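Local coordinates for protein bifunctional endo-1,4-beta-xylanase A (Neocallimastix patriciarum, PDB 2VG9) that hydrolyses the internal beta-1,4-xylosidic bonds of xylan, as a family 11 endo-xylanase with a beta jelly-roll fold, at residues Y77-K82 with A207-L212; F40-N45 with F53-G58. One frame throughout, in Å; residues are numbered along the deposited sequence.

After four earlier strands the chain runs out along 40-45, turns, and comes back as strand 52-60. Contact 2 closes this short loop of seven residues, but across the two layers of the jelly roll and not within one sheet. Strand 73-86 follows. Contact 1 closes only when strand 203-216 arrives, so its loop spans 124 residues and takes in the helix 174-182. The two loops run in series and do not overlap. They meet in space because strand 203-216 lies between 40-45 and 73-86: Val-209 N is 2.8 Å from Phe-40 O. Contact 1 is thus an in-sheet pairing, and contact 2 packs the neighbouring strand onto the facing sheet.

Contact 1: residues Y77-K82 with A207-L212; sequences YAATYK and ADVTLL
Ala-78 faces two residues at once, Thr-210 and Leu-211, which makes a classic beta bulge in an otherwise regular antiparallel pair. Its carbonyl oxygen takes both backbone N-H groups: Thr-210 N at 2.8 Å from Ala-78 O, nearly along the C=O axis, and Leu-211 N, on a lone pair in the carbonyl plane. Ala-78 N returns a bond to Leu-211 O. On the face with Ala-78, Thr-80, Asp-208 and Leu-211, the Ala-78 methyl lies beside Leu-211 CB, 3.8 Å away.

Beyond the bulge, Thr-80 and Asp-208 form a second hydrogen-bonded pair. Asp-208 N is 2.8 Å from Thr-80 O, and Thr-80 N binds Asp-208 O. The two side chains run alongside each other in the same direction. With chi1 at 53°, Thr-80 OG1 is tucked over its own backbone, which brings it to 3.6 Å from Asp-208 CB. A water links the pair: it donates to Asp-208 O and is hydrogen-bonded to Thr-80 OG1.

The other face carries Tyr-77, Ala-79, Tyr-81, Ala-207, Val-209 and Leu-212. Here the packing is by small groups. Ala-79 CB meets Val-209 CG2 at 4.0 Å. Tyr-77 touches Leu-212 CD1 with its CB, while its ring extends off from the 207-212 strand and its OH bonds Glu-116. The Tyr-81 OH bonds Ser-91.

This is an in-sheet strand pair of the beta jelly roll of family 11 xylanases, set inside the six-stranded antiparallel sheet. Strand 40-45 flanks 203-216 on one side, and strand 169-173 flanks 73-86 on the other. Tyr-77, Ala-207, Val-209 and Leu-212 pack on strand 190-200 of the facing sheet.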
# COMPACT_ATOMS: atom_id res chain seq x y z
N TYR A 77 -11.73 -1.84 -6.29
CA TYR A 77 -12.00 -1.24 -4.99
C TYR A 77 -13.03 -0.11 -5.12
O TYR A 77 -13.20 0.50 -6.18
CB TYR A 77 -10.67 -0.74 -4.34
CG TYR A 77 -10.12 0.54 -4.96
CD1 TYR A 77 -10.23 1.77 -4.29
CD2 TYR A 77 -9.51 0.51 -6.22
CE1 TYR A 77 -9.74 2.98 -4.90
CE2 TYR A 77 -9.02 1.69 -6.83
CZ TYR A 77 -9.15 2.92 -6.16
OH TYR A 77 -8.67 4.02 -6.77
N ALA A 78 -13.77 0.13 -4.04
CA ALA A 78 -14.57 1.37 -3.89
C ALA A 78 -14.49 1.79 -2.43
O ALA A 78 -14.69 0.96 -1.53
CB ALA A 78 -16.05 1.15 -4.32
N ALA A 79 -14.19 3.08 -2.22
CA ALA A 79 -13.95 3.68 -0.90
C ALA A 79 -14.44 5.13 -0.83
O ALA A 79 -14.57 5.81 -1.84
CB ALA A 79 -12.45 3.64 -0.55
N THR A 80 -14.71 5.59 0.39
CA THR A 80 -14.70 7.02 0.72
C THR A 80 -13.44 7.20 1.57
O THR A 80 -13.07 6.32 2.34
CB THR A 80 -15.97 7.50 1.47
OG1 THR A 80 -16.17 6.68 2.60
CG2 THR A 80 -17.21 7.37 0.58
N TYR A 81 -12.75 8.30 1.37
CA TYR A 81 -11.47 8.54 2.00
C TYR A 81 -11.35 10.05 2.18
O TYR A 81 -11.58 10.80 1.24
CB TYR A 81 -10.35 7.95 1.14
CG TYR A 81 -8.99 8.57 1.29
CD1 TYR A 81 -8.31 8.57 2.51
CD2 TYR A 81 -8.37 9.14 0.19
CE1 TYR A 81 -7.02 9.13 2.61
CE2 TYR A 81 -7.09 9.70 0.28
CZ TYR A 81 -6.44 9.71 1.48
OH TYR A 81 -5.20 10.27 1.54
N LYS A 82 -11.01 10.47 3.40
CA LYS A 82 -11.01 11.86 3.77
C LYS A 82 -9.90 12.05 4.82
O LYS A 82 -9.76 11.23 5.73
CB LYS A 82 -12.39 12.19 4.38
CG LYS A 82 -12.66 13.64 4.76
CD LYS A 82 -14.18 13.89 5.01
CE LYS A 82 -15.03 13.90 3.68
NZ LYS A 82 -16.54 14.31 3.82
N ALA A 207 -11.11 6.07 6.10
CA ALA A 207 -11.15 5.40 4.82
C ALA A 207 -12.16 4.30 5.02
O ALA A 207 -11.95 3.42 5.86
CB ALA A 207 -9.79 4.79 4.45
N ASP A 208 -13.24 4.34 4.25
CA ASP A 208 -14.23 3.31 4.36
C ASP A 208 -14.22 2.54 3.05
O ASP A 208 -14.78 3.00 2.06
CB ASP A 208 -15.60 3.90 4.74
CG ASP A 208 -16.68 2.83 4.88
OD1 ASP A 208 -16.38 1.61 4.95
OD2 ASP A 208 -17.84 3.24 4.89
N VAL A 209 -13.55 1.37 3.06
CA VAL A 209 -13.44 0.51 1.86
C VAL A 209 -14.59 -0.51 1.76
O VAL A 209 -14.58 -1.56 2.42
CB VAL A 209 -12.01 -0.17 1.79
CG1 VAL A 209 -11.81 -1.02 0.51
CG2 VAL A 209 -10.92 0.90 1.90
N THR A 210 -15.57 -0.21 0.90
CA THR A 210 -16.80 -0.96 0.88
C THR A 210 -16.74 -2.03 -0.18
O THR A 210 -17.54 -2.95 -0.15
CB THR A 210 -18.01 -0.06 0.63
OG1 THR A 210 -17.79 0.70 -0.58
CG2 THR A 210 -18.21 0.90 1.80
N LEU A 211 -15.79 -1.91 -1.11
CA LEU A 211 -15.54 -2.95 -2.10
C LEU A 211 -14.06 -3.13 -2.21
O LEU A 211 -13.35 -2.16 -2.41
CB LEU A 211 -16.08 -2.53 -3.48
CG LEU A 211 -16.26 -3.49 -4.65
CD1 LEU A 211 -16.94 -2.69 -5.82
CD2 LEU A 211 -15.00 -4.16 -5.15
N LEU A 212 -13.60 -4.37 -2.08
CA LEU A 212 -12.19 -4.69 -2.33
C LEU A 212 -12.09 -6.11 -2.81
O LEU A 212 -12.44 -7.04 -2.09
CB LEU A 212 -11.31 -4.47 -1.09
CG LEU A 212 -9.82 -4.74 -1.31
CD1 LEU A 212 -9.29 -4.04 -2.54
CD2 LEU A 212 -9.02 -4.32 -0.04
O HOH W 1 -17.31 3.97 1.34

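Contact 2: residues F40-N45 with F53-G58; sequences FKAEWN and FLARRG
Trp-44 CB sits over the centre of the Phe-53 ring, 3.2 Å above its plane. This CH-pi contact is the tight end of the interface. The Trp-44 five-membered ring and the Phe-53 ring are near parallel, 15° apart, but slid so far that they barely overlap. Phe-53 CG is anti to the backbone N (chi1 178°), and the ring reaches across until CZ comes to 3.6 Å from Glu-43 O. In the middle the methyls of Ala-42 and Ala-55 meet at 3.7 Å.

At the other end the Phe-40 ring and the Arg-57 chain pass alongside, running opposite ways. Arg-57 CG lies 3.6 Å from Phe-40 CD2, so the arginine offers its aliphatic part. Its guanidinium, bent away at chi3, bonds the carbonyls of Phe-19, Ser-20 and Thr-39.

The fit is looser where Phe-40 CE1 is 4.2 Å from Ala-55 CB. Partly exposed Glu-43 marks the solvent side: its CB is directed away from 53-58, and its OE1 is hydrogen-bonded to Ser-31 OG.

The contact packs together the two jelly-roll sheets. The segment axes come within 8.1 Å, close for facing sheets, which fits the small alanine pair between them. Strand 40-45 runs between 29-34 and 203-216; 52-60 runs between 19-26 and 190-200.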
# COMPACT_ATOMS: atom_id res chain seq x y z
N PHE A 40 -13.00 -3.27 4.68
CA PHE A 40 -12.72 -2.74 5.99
C PHE A 40 -12.97 -1.24 5.98
O PHE A 40 -13.00 -0.60 4.92
CB PHE A 40 -11.25 -2.99 6.41
CG PHE A 40 -10.22 -2.24 5.58
CD1 PHE A 40 -9.57 -1.10 6.10
CD2 PHE A 40 -9.91 -2.65 4.29
CE1 PHE A 40 -8.58 -0.42 5.35
CE2 PHE A 40 -8.92 -2.00 3.54
CZ PHE A 40 -8.25 -0.87 4.06
N LYS A 41 -13.11 -0.69 7.18
CA LYS A 41 -13.21 0.73 7.40
C LYS A 41 -12.13 1.04 8.45
O LYS A 41 -11.84 0.20 9.33
CB LYS A 41 -14.59 1.03 7.97
CG LYS A 41 -14.92 2.51 8.22
CD LYS A 41 -16.29 2.63 8.96
CE LYS A 41 -16.79 4.08 8.95
NZ LYS A 41 -18.23 4.22 9.42
N ALA A 42 -11.51 2.20 8.35
CA ALA A 42 -10.44 2.57 9.28
C ALA A 42 -10.55 4.05 9.58
O ALA A 42 -11.08 4.84 8.77
CB ALA A 42 -9.11 2.27 8.70
N GLU A 43 -10.04 4.43 10.74
CA GLU A 43 -10.09 5.79 11.18
C GLU A 43 -8.85 6.02 12.02
O GLU A 43 -8.39 5.12 12.72
CB GLU A 43 -11.41 6.10 11.94
CG GLU A 43 -11.77 5.22 13.16
CD GLU A 43 -11.12 5.68 14.47
OE1 GLU A 43 -10.89 4.83 15.38
OE2 GLU A 43 -10.82 6.90 14.61
N TRP A 44 -8.26 7.19 11.89
CA TRP A 44 -7.04 7.47 12.62
C TRP A 44 -7.05 8.89 13.16
O TRP A 44 -7.65 9.77 12.57
CB TRP A 44 -5.79 7.17 11.78
CG TRP A 44 -5.57 8.00 10.52
CD1 TRP A 44 -4.74 9.08 10.40
CD2 TRP A 44 -6.15 7.80 9.23
NE1 TRP A 44 -4.78 9.57 9.11
CE2 TRP A 44 -5.66 8.81 8.38
CE3 TRP A 44 -7.08 6.88 8.71
CZ2 TRP A 44 -6.05 8.93 7.03
CZ3 TRP A 44 -7.47 6.99 7.36
CH2 TRP A 44 -6.95 8.02 6.55
N ASN A 45 -6.44 9.08 14.32
CA ASN A 45 -6.12 10.41 14.81
C ASN A 45 -4.65 10.34 15.12
O ASN A 45 -4.29 9.76 16.15
CB ASN A 45 -6.90 10.78 16.09
CG ASN A 45 -8.36 11.09 15.82
OD1 ASN A 45 -8.71 12.21 15.42
ND2 ASN A 45 -9.23 10.10 16.03
N PHE A 53 0.38 6.19 11.11
CA PHE A 53 -0.73 5.22 11.14
C PHE A 53 -0.80 4.48 9.82
O PHE A 53 -0.58 5.08 8.75
CB PHE A 53 -2.08 5.95 11.35
CG PHE A 53 -3.29 5.04 11.34
CD1 PHE A 53 -3.69 4.36 12.50
CD2 PHE A 53 -4.06 4.88 10.18
CE1 PHE A 53 -4.81 3.54 12.49
CE2 PHE A 53 -5.18 4.04 10.17
CZ PHE A 53 -5.56 3.38 11.34
N LEU A 54 -1.16 3.19 9.88
CA LEU A 54 -1.47 2.46 8.65
C LEU A 54 -2.59 1.46 8.91
O LEU A 54 -2.70 0.92 10.01
CB LEU A 54 -0.22 1.76 8.11
CG LEU A 54 0.41 0.61 8.89
CD1 LEU A 54 -0.21 -0.78 8.53
CD2 LEU A 54 1.95 0.60 8.68
N ALA A 55 -3.43 1.25 7.89
CA ALA A 55 -4.44 0.15 7.87
C ALA A 55 -4.54 -0.44 6.47
O ALA A 55 -4.74 0.29 5.47
CB ALA A 55 -5.82 0.64 8.36
N ARG A 56 -4.42 -1.75 6.38
CA ARG A 56 -4.36 -2.39 5.08
C ARG A 56 -4.89 -3.81 5.12
O ARG A 56 -4.77 -4.51 6.14
CB ARG A 56 -2.94 -2.40 4.56
CG ARG A 56 -1.96 -3.02 5.49
CD ARG A 56 -0.57 -3.19 4.85
NE ARG A 56 0.16 -1.93 4.81
CZ ARG A 56 1.36 -1.71 5.35
NH1 ARG A 56 2.01 -2.66 6.00
NH2 ARG A 56 1.89 -0.51 5.22
N ARG A 57 -5.46 -4.21 4.00
CA ARG A 57 -5.97 -5.57 3.80
C ARG A 57 -5.60 -6.04 2.41
O ARG A 57 -5.66 -5.26 1.44
CB ARG A 57 -7.50 -5.59 3.94
CG ARG A 57 -7.96 -5.40 5.41
CD ARG A 57 -9.28 -6.05 5.62
NE ARG A 57 -9.13 -7.50 5.75
CZ ARG A 57 -10.14 -8.34 5.94
NH1 ARG A 57 -11.39 -7.89 6.00
NH2 ARG A 57 -9.89 -9.65 6.07
N GLY A 58 -5.24 -7.32 2.27
CA GLY A 58 -4.80 -7.80 0.95
C GLY A 58 -4.67 -9.30 0.81
O GLY A 58 -5.04 -10.05 1.71